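PDB 3H1T: type I site-specific restriction-modification system, R (Restriction) subunit from Vibrio vulnificus, which probably couples ATP hydrolysis to DNA translocation and cleavage, this fragment holding the N-terminal region and the two helicase-like motor domains of the subunit. Local coordinates for residues Thr511-Pro516 against Val537-Arg542; Gly260-Lys265 against Ser274-Phe279. All blocks are in the same frame, centred on the assembly; numbering follows the deposited sequence.

Interaction 1: Thr511-Pro516 against Val537-Arg542; sequences TGVDAP and VGRGTR
Arg539 reaches across to the backbone of Val513. Arg539 NH1 donates to Val513 O over 2.5 Å. That bond is very short, and bent to 125° at the hydrogen, so its exact geometry is doubtful. The oxygen sits at the guanidinium edge, near its plane. Thr511 CA lies over one face, 4.1 Å above the plane and shifted toward the rim. The bend of Arg539 at chi2 (-42°) sets CD beside the valine. Val513 CG2 meets Arg539 CD at 3.8 Å.

Farther along, Pro516 CB packs on Arg542 CG at 3.8 Å. Asp514 OD1 makes a long salt bridge of 3.8 Å to Arg542 NE, with the carboxylate and guanidinium planes 23° apart. One water links the backbones, accepting from Ala515 N at 2.8 Å and lying 2.7 Å from Arg539 O. A second water sits between Ala515 O and Arg539 O.

The sequences TGVDAP and VGRGTR match motifs V and VI of superfamily 2 helicases, which line the cleft between the two RecA-like domains. Consistent with this, Arg539 also touches Thr207 of the P-loop region in the first motor domain.

In the next shell, a type I turn from Val537 to Gly540 presents Arg539, and Arg539 NE donates to Gln535 O. Lys549 NZ bonds to Pro516 O, Gly540 O and Arg542 O, so it ties both segments together. Gln493 of helix 482-493 accepts from Asp514 N, while Leu489 and Phe492 of that helix pack on Val513.

Interaction 2: Gly260-Lys265 against Ser274-Phe279; sequences GDARHK and SREIYF
With chi1 at -175°, the imidazole of His264 swings away from its own N, to the side of the sheet where Tyr278 lies. Phe279 has CG beside its own N (chi1 -54°) and extends over the other side, toward Arg263. His264 CD2 meets Tyr278 CE2 at 3.6 Å. The two planes are 82° apart, and the pair is oblique. Arg263 CG comes to the edge of the phenyl ring, 3.9 Å from Phe279 CE1.

The backbones pair as parallel strands, with Arg263 opposite Ile277 and Lys265 opposite Phe279. Phe279 N donates to His264 O at 3.0 Å. The bond from His264 N to Ile277 O is weak. Ala262 O takes two donors: Glu276 N on a lone pair at 2.8 Å, and Ile277 N from above the carbonyl plane at 2.6 Å. Arg275 crosses His264 at about a right angle, but its CD clashes with Arg263 O, so its exact placement is doubtful.

Strand 263-265 is one of the two outermost strands of the parallel sheet in the first RecA-like domain. Strand 277-281 lies between it and strand 238-242, while Trp223 of helix 211-224 packs on Ala262 and Ile277.

How the interactions relate
From the N terminus, the chain first passes through the mixed sheet made by strands 49-55 to 137-140. It then enters the first motor domain. There interaction 2 closes a short loop between Lys265 and Ser274 and adds an edge strand to the parallel sheet. Interaction 1 comes later, in the second motor domain. It closes a longer excursion, through strand 518-524 and helix 530-537. The two contacts are in series, so they neither nest nor cross. Their centres are 29 Å apart, and their nearest atoms about 16 Å. Interaction 2 belongs to the rim of one sheet, whereas interaction 1 joins two loops that probably line the cleft facing the first motor domain.

Interaction 1: Thr511-Pro516 against Val537-Arg542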
ATOM      1  N   THR A 511      -1.519  14.510   3.207  1.00 57.78           N
ATOM      2  CA  THR A 511      -1.788  13.252   3.918  1.00 58.53           C
ATOM      3  C   THR A 511      -3.092  13.427   4.696  1.00 60.03           C
ATOM      4  O   THR A 511      -3.457  12.579   5.503  1.00 61.59           O
ATOM      5  CB  THR A 511      -0.716  12.879   4.966  1.00 54.96           C
ATOM      6  OG1 THR A 511      -0.749  13.820   6.047  1.00 55.90           O
ATOM      7  CG2 THR A 511       0.653  12.849   4.349  1.00 53.73           C
ATOM      8  N   GLY A 512      -3.785  14.530   4.441  1.00 62.30           N
ATOM      9  CA  GLY A 512      -5.026  14.808   5.131  1.00 63.70           C
ATOM     10  C   GLY A 512      -6.294  14.164   4.586  1.00 63.82           C
ATOM     11  O   GLY A 512      -7.214  13.888   5.359  1.00 64.44           O
ATOM     12  N   VAL A 513      -6.359  13.905   3.284  1.00 61.94           N
ATOM     13  CA  VAL A 513      -7.554  13.335   2.666  1.00 62.76           C
ATOM     14  C   VAL A 513      -7.601  11.842   2.429  1.00 62.52           C
ATOM     15  O   VAL A 513      -6.632  11.226   1.999  1.00 63.42           O
ATOM     16  CB  VAL A 513      -7.828  13.937   1.273  1.00 66.92           C
ATOM     17  CG1 VAL A 513      -9.265  14.413   1.205  1.00 67.16           C
ATOM     18  CG2 VAL A 513      -6.837  15.045   0.962  1.00 67.85           C
ATOM     19  N   ASP A 514      -8.760  11.259   2.694  1.00 59.56           N
ATOM     20  CA  ASP A 514      -9.000   9.857   2.422  1.00 56.68           C
ATOM     21  C   ASP A 514     -10.321   9.886   1.692  1.00 54.61           C
ATOM     22  O   ASP A 514     -11.371   9.709   2.298  1.00 55.14           O
ATOM     23  CB  ASP A 514      -9.124   9.006   3.683  1.00 70.59           C
ATOM     24  CG  ASP A 514      -9.401   7.536   3.351  1.00 72.93           C
ATOM     25  OD1 ASP A 514      -8.831   7.033   2.357  1.00 74.01           O
ATOM     26  OD2 ASP A 514     -10.187   6.884   4.073  1.00 75.32           O
ATOM     27  N   ALA A 515     -10.265  10.128   0.387  1.00 39.13           N
ATOM     28  CA  ALA A 515     -11.466  10.198  -0.430  1.00 35.79           C
ATOM     29  C   ALA A 515     -11.301   9.294  -1.645  1.00 34.59           C
ATOM     30  O   ALA A 515     -10.702   9.691  -2.647  1.00 33.48           O
ATOM     31  CB  ALA A 515     -11.691  11.617  -0.873  1.00 39.39           C
ATOM     32  N   PRO A 516     -11.824   8.059  -1.572  1.00 45.81           N
ATOM     33  CA  PRO A 516     -11.703   7.126  -2.696  1.00 44.41           C
ATOM     34  C   PRO A 516     -12.284   7.557  -4.056  1.00 43.27           C
ATOM     35  O   PRO A 516     -11.722   7.223  -5.092  1.00 43.73           O
ATOM     36  CB  PRO A 516     -12.350   5.850  -2.148  1.00 37.31           C
ATOM     37  CG  PRO A 516     -13.334   6.371  -1.134  1.00 38.32           C
ATOM     38  CD  PRO A 516     -12.490   7.408  -0.433  1.00 37.93           C
ATOM     39  N   VAL A 537       0.086  12.320  -5.220  1.00 25.84           N
ATOM     40  CA  VAL A 537      -0.396  11.348  -6.200  1.00 22.44           C
ATOM     41  C   VAL A 537      -1.241  10.233  -5.559  1.00 22.83           C
ATOM     42  O   VAL A 537      -2.166   9.704  -6.176  1.00 20.63           O
ATOM     43  CB  VAL A 537       0.805  10.736  -6.983  1.00 20.15           C
ATOM     44  CG1 VAL A 537       0.343   9.635  -7.912  1.00 18.94           C
ATOM     45  CG2 VAL A 537       1.477  11.824  -7.800  1.00 19.39           C
ATOM     46  N   GLY A 538      -0.935   9.904  -4.305  1.00 25.27           N
ATOM     47  CA  GLY A 538      -1.676   8.879  -3.601  1.00 26.03           C
ATOM     48  C   GLY A 538      -3.062   9.319  -3.160  1.00 29.15           C
ATOM     49  O   GLY A 538      -3.786   8.555  -2.516  1.00 29.58           O
ATOM     50  N   ARG A 539      -3.440  10.549  -3.481  1.00 27.99           N
ATOM     51  CA  ARG A 539      -4.762  11.020  -3.105  1.00 28.34           C
ATOM     52  C   ARG A 539      -5.793  10.385  -4.017  1.00 27.66           C
ATOM     53  O   ARG A 539      -6.973  10.265  -3.664  1.00 26.54           O
ATOM     54  CB  ARG A 539      -4.882  12.542  -3.236  1.00 31.14           C
ATOM     55  CG  ARG A 539      -4.164  13.346  -2.168  1.00 33.98           C
ATOM     56  CD  ARG A 539      -4.367  12.730  -0.797  1.00 37.12           C
ATOM     57  NE  ARG A 539      -3.218  11.907  -0.427  1.00 38.75           N
ATOM     58  CZ  ARG A 539      -3.197  11.054   0.591  1.00 39.05           C
ATOM     59  NH1 ARG A 539      -4.265  10.896   1.356  1.00 37.26           N
ATOM     60  NH2 ARG A 539      -2.099  10.356   0.846  1.00 38.73           N
ATOM     61  N   GLY A 540      -5.351   9.983  -5.202  1.00 24.55           N
ATOM     62  CA  GLY A 540      -6.279   9.394  -6.144  1.00 21.15           C
ATOM     63  C   GLY A 540      -6.122   7.933  -6.506  1.00 21.39           C
ATOM     64  O   GLY A 540      -6.912   7.436  -7.297  1.00 22.55           O
ATOM     65  N   THR A 541      -5.146   7.237  -5.930  1.00 21.86           N
ATOM     66  CA  THR A 541      -4.915   5.831  -6.270  1.00 23.16           C
ATOM     67  C   THR A 541      -5.880   4.816  -5.677  1.00 27.30           C
ATOM     68  O   THR A 541      -5.813   3.635  -6.004  1.00 26.85           O
ATOM     69  CB  THR A 541      -3.498   5.376  -5.873  1.00 19.09           C
ATOM     70  OG1 THR A 541      -3.340   5.538  -4.458  1.00 19.48           O
ATOM     71  CG2 THR A 541      -2.431   6.197  -6.610  1.00 15.79           C
ATOM     72  N   ARG A 542      -6.762   5.260  -4.793  1.00 34.26           N
ATOM     73  CA  ARG A 542      -7.723   4.360  -4.170  1.00 39.08           C
ATOM     74  C   ARG A 542      -8.822   3.943  -5.167  1.00 41.24           C
ATOM     75  O   ARG A 542      -9.309   4.766  -5.944  1.00 42.96           O
ATOM     76  CB  ARG A 542      -8.332   5.065  -2.959  1.00 52.31           C
ATOM     77  CG  ARG A 542      -8.941   4.147  -1.929  1.00 58.04           C
ATOM     78  CD  ARG A 542      -7.951   3.838  -0.823  1.00 64.93           C
ATOM     79  NE  ARG A 542      -8.602   3.732   0.481  1.00 67.60           N
ATOM     80  CZ  ARG A 542      -9.486   2.791   0.802  1.00 70.27           C
ATOM     81  NH1 ARG A 542      -9.830   1.864  -0.086  1.00 71.75           N
ATOM     82  NH2 ARG A 542     -10.027   2.774   2.013  1.00 70.82           N
TER
HETATM   83  O   HOH W   1      -8.451   8.034  -4.158  1.00 29.47           O
HETATM   84  O   HOH W   2      -7.870  10.424  -1.074  1.00 34.31           O

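Interaction 2: Gly260-Lys265 against Ser274-Phe279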
ATOM      1  N   GLY A 260      -9.905  -4.423  22.675  1.00 76.90           N
ATOM      2  CA  GLY A 260     -10.710  -3.861  23.738  1.00 77.04           C
ATOM      3  C   GLY A 260     -10.318  -4.080  25.182  1.00 77.83           C
ATOM      4  O   GLY A 260     -10.221  -5.212  25.672  1.00 78.20           O
ATOM      5  N   ASP A 261     -10.088  -2.961  25.862  1.00 70.01           N
ATOM      6  CA  ASP A 261      -9.752  -2.939  27.278  1.00 69.62           C
ATOM      7  C   ASP A 261      -8.327  -3.328  27.548  1.00 69.81           C
ATOM      8  O   ASP A 261      -7.858  -3.285  28.695  1.00 69.13           O
ATOM      9  CB  ASP A 261     -10.732  -3.819  28.039  1.00 77.31           C
ATOM     10  CG  ASP A 261     -12.164  -3.304  27.926  1.00 78.33           C
ATOM     11  OD1 ASP A 261     -12.592  -2.974  26.791  1.00 77.04           O
ATOM     12  OD2 ASP A 261     -12.856  -3.221  28.979  1.00 78.75           O
ATOM     13  N   ALA A 262      -7.638  -3.726  26.489  1.00 78.50           N
ATOM     14  CA  ALA A 262      -6.220  -4.019  26.568  1.00 78.07           C
ATOM     15  C   ALA A 262      -5.726  -2.699  25.960  1.00 77.43           C
ATOM     16  O   ALA A 262      -4.601  -2.244  26.167  1.00 77.81           O
ATOM     17  CB  ALA A 262      -5.886  -5.203  25.668  1.00 62.58           C
ATOM     18  N   ARG A 263      -6.660  -2.094  25.232  1.00 65.34           N
ATOM     19  CA  ARG A 263      -6.515  -0.837  24.520  1.00 65.22           C
ATOM     20  C   ARG A 263      -6.476   0.394  25.420  1.00 66.69           C
ATOM     21  O   ARG A 263      -7.165   0.458  26.443  1.00 67.47           O
ATOM     22  CB  ARG A 263      -7.680  -0.668  23.540  1.00 61.62           C
ATOM     23  CG  ARG A 263      -7.677  -1.618  22.343  1.00 60.52           C
ATOM     24  CD  ARG A 263      -8.820  -1.253  21.401  1.00 61.94           C
ATOM     25  NE  ARG A 263     -10.138  -1.517  21.979  1.00 64.42           N
ATOM     26  CZ  ARG A 263     -11.287  -1.134  21.424  1.00 65.69           C
ATOM     27  NH1 ARG A 263     -11.286  -0.464  20.275  1.00 67.29           N
ATOM     28  NH2 ARG A 263     -12.442  -1.423  22.011  1.00 65.88           N
ATOM     29  N   HIS A 264      -5.668   1.371  25.016  1.00 71.03           N
ATOM     30  CA  HIS A 264      -5.542   2.613  25.747  1.00 71.14           C
ATOM     31  C   HIS A 264      -4.927   3.726  24.901  1.00 70.59           C
ATOM     32  O   HIS A 264      -3.825   3.582  24.371  1.00 70.86           O
ATOM     33  CB  HIS A 264      -4.685   2.433  27.004  1.00 74.97           C
ATOM     34  CG  HIS A 264      -4.627   3.664  27.846  1.00 75.97           C
ATOM     35  ND1 HIS A 264      -5.735   4.174  28.485  1.00 75.51           N
ATOM     36  CD2 HIS A 264      -3.618   4.535  28.087  1.00 76.67           C
ATOM     37  CE1 HIS A 264      -5.414   5.307  29.083  1.00 75.49           C
ATOM     38  NE2 HIS A 264      -4.135   5.549  28.858  1.00 75.74           N
ATOM     39  N   LYS A 265      -5.633   4.838  24.768  1.00 54.07           N
ATOM     40  CA  LYS A 265      -5.083   5.943  24.011  1.00 53.87           C
ATOM     41  C   LYS A 265      -4.431   6.862  25.031  1.00 53.69           C
ATOM     42  O   LYS A 265      -4.961   7.077  26.123  1.00 52.77           O
ATOM     43  CB  LYS A 265      -6.177   6.703  23.247  1.00 69.60           C
ATOM     44  CG  LYS A 265      -5.645   7.425  22.020  1.00 71.08           C
ATOM     45  CD  LYS A 265      -6.425   8.698  21.732  1.00 72.02           C
ATOM     46  CE  LYS A 265      -7.894   8.444  21.416  1.00 72.46           C
ATOM     47  NZ  LYS A 265      -8.631   9.739  21.263  1.00 72.99           N
ATOM     48  N   SER A 274      -1.248   0.431  33.139  1.00 79.81           N
ATOM     49  CA  SER A 274      -1.911  -0.833  33.428  1.00 79.91           C
ATOM     50  C   SER A 274      -2.448  -1.559  32.185  1.00 79.52           C
ATOM     51  O   SER A 274      -2.691  -2.768  32.233  1.00 78.77           O
ATOM     52  CB  SER A 274      -3.041  -0.616  34.443  1.00 72.64           C
ATOM     53  OG  SER A 274      -4.140   0.049  33.851  1.00 74.49           O
ATOM     54  N   ARG A 275      -2.626  -0.833  31.078  1.00 67.21           N
ATOM     55  CA  ARG A 275      -3.132  -1.437  29.837  1.00 66.26           C
ATOM     56  C   ARG A 275      -2.070  -2.255  29.080  1.00 65.04           C
ATOM     57  O   ARG A 275      -0.949  -2.426  29.569  1.00 64.76           O
ATOM     58  CB  ARG A 275      -3.712  -0.349  28.919  1.00 90.32           C
ATOM     59  CG  ARG A 275      -5.062   0.185  29.379  1.00 92.58           C
ATOM     60  CD  ARG A 275      -6.203  -0.690  28.865  1.00 95.58           C
ATOM     61  NE  ARG A 275      -7.506  -0.340  29.438  1.00 97.78           N
ATOM     62  CZ  ARG A 275      -7.892  -0.673  30.667  1.00 99.04           C
ATOM     63  NH1 ARG A 275      -7.070  -1.362  31.454  1.00 99.89           N
ATOM     64  NH2 ARG A 275      -9.098  -0.330  31.112  1.00 99.27           N
ATOM     65  N   GLU A 276      -2.425  -2.760  27.893  1.00 75.69           N
ATOM     66  CA  GLU A 276      -1.497  -3.575  27.086  1.00 74.29           C
ATOM     67  C   GLU A 276      -1.245  -3.055  25.668  1.00 72.34           C
ATOM     68  O   GLU A 276      -0.122  -3.131  25.165  1.00 72.89           O
ATOM     69  CB  GLU A 276      -1.999  -5.012  26.984  1.00 73.72           C
ATOM     70  CG  GLU A 276      -2.824  -5.457  28.172  1.00 75.42           C
ATOM     71  CD  GLU A 276      -2.705  -6.939  28.417  1.00 76.53           C
ATOM     72  OE1 GLU A 276      -1.663  -7.495  28.011  1.00 78.26           O
ATOM     73  OE2 GLU A 276      -3.627  -7.537  29.020  1.00 76.09           O
ATOM     74  N   ILE A 277      -2.286  -2.560  25.009  1.00 51.56           N
ATOM     75  CA  ILE A 277      -2.137  -2.020  23.660  1.00 49.92           C
ATOM     76  C   ILE A 277      -2.385  -0.513  23.652  1.00 49.29           C
ATOM     77  O   ILE A 277      -3.519  -0.060  23.838  1.00 47.69           O
ATOM     78  CB  ILE A 277      -3.115  -2.704  22.660  1.00 50.84           C
ATOM     79  CG1 ILE A 277      -2.540  -4.050  22.202  1.00 51.70           C
ATOM     80  CG2 ILE A 277      -3.352  -1.808  21.452  1.00 47.24           C
ATOM     81  CD1 ILE A 277      -2.470  -5.103  23.298  1.00 53.67           C
ATOM     82  N   TYR A 278      -1.320   0.251  23.414  1.00 61.08           N
ATOM     83  CA  TYR A 278      -1.388   1.715  23.402  1.00 61.47           C
ATOM     84  C   TYR A 278      -1.345   2.409  22.039  1.00 61.28           C
ATOM     85  O   TYR A 278      -0.675   1.945  21.112  1.00 61.20           O
ATOM     86  CB  TYR A 278      -0.258   2.293  24.251  1.00 67.73           C
ATOM     87  CG  TYR A 278      -0.300   1.869  25.697  1.00 68.41           C
ATOM     88  CD1 TYR A 278       0.095   0.589  26.080  1.00 68.43           C
ATOM     89  CD2 TYR A 278      -0.710   2.759  26.688  1.00 69.56           C
ATOM     90  CE1 TYR A 278       0.093   0.208  27.420  1.00 69.11           C
ATOM     91  CE2 TYR A 278      -0.724   2.386  28.034  1.00 70.31           C
ATOM     92  CZ  TYR A 278      -0.316   1.113  28.392  1.00 69.36           C
ATOM     93  OH  TYR A 278      -0.298   0.761  29.727  1.00 70.85           O
ATOM     94  N   PHE A 279      -2.056   3.529  21.936  1.00 51.24           N
ATOM     95  CA  PHE A 279      -2.092   4.325  20.714  1.00 51.20           C
ATOM     96  C   PHE A 279      -1.698   5.738  21.127  1.00 52.03           C
ATOM     97  O   PHE A 279      -2.030   6.178  22.226  1.00 51.91           O
ATOM     98  CB  PHE A 279      -3.503   4.362  20.117  1.00 64.24           C
ATOM     99  CG  PHE A 279      -4.107   3.004  19.880  1.00 65.75           C
ATOM    100  CD1 PHE A 279      -4.783   2.337  20.900  1.00 65.64           C
ATOM    101  CD2 PHE A 279      -4.007   2.396  18.631  1.00 66.04           C
ATOM    102  CE1 PHE A 279      -5.362   1.078  20.676  1.00 67.21           C
ATOM    103  CE2 PHE A 279      -4.577   1.143  18.391  1.00 66.55           C
ATOM    104  CZ  PHE A 279      -5.258   0.478  19.417  1.00 67.25           C
TER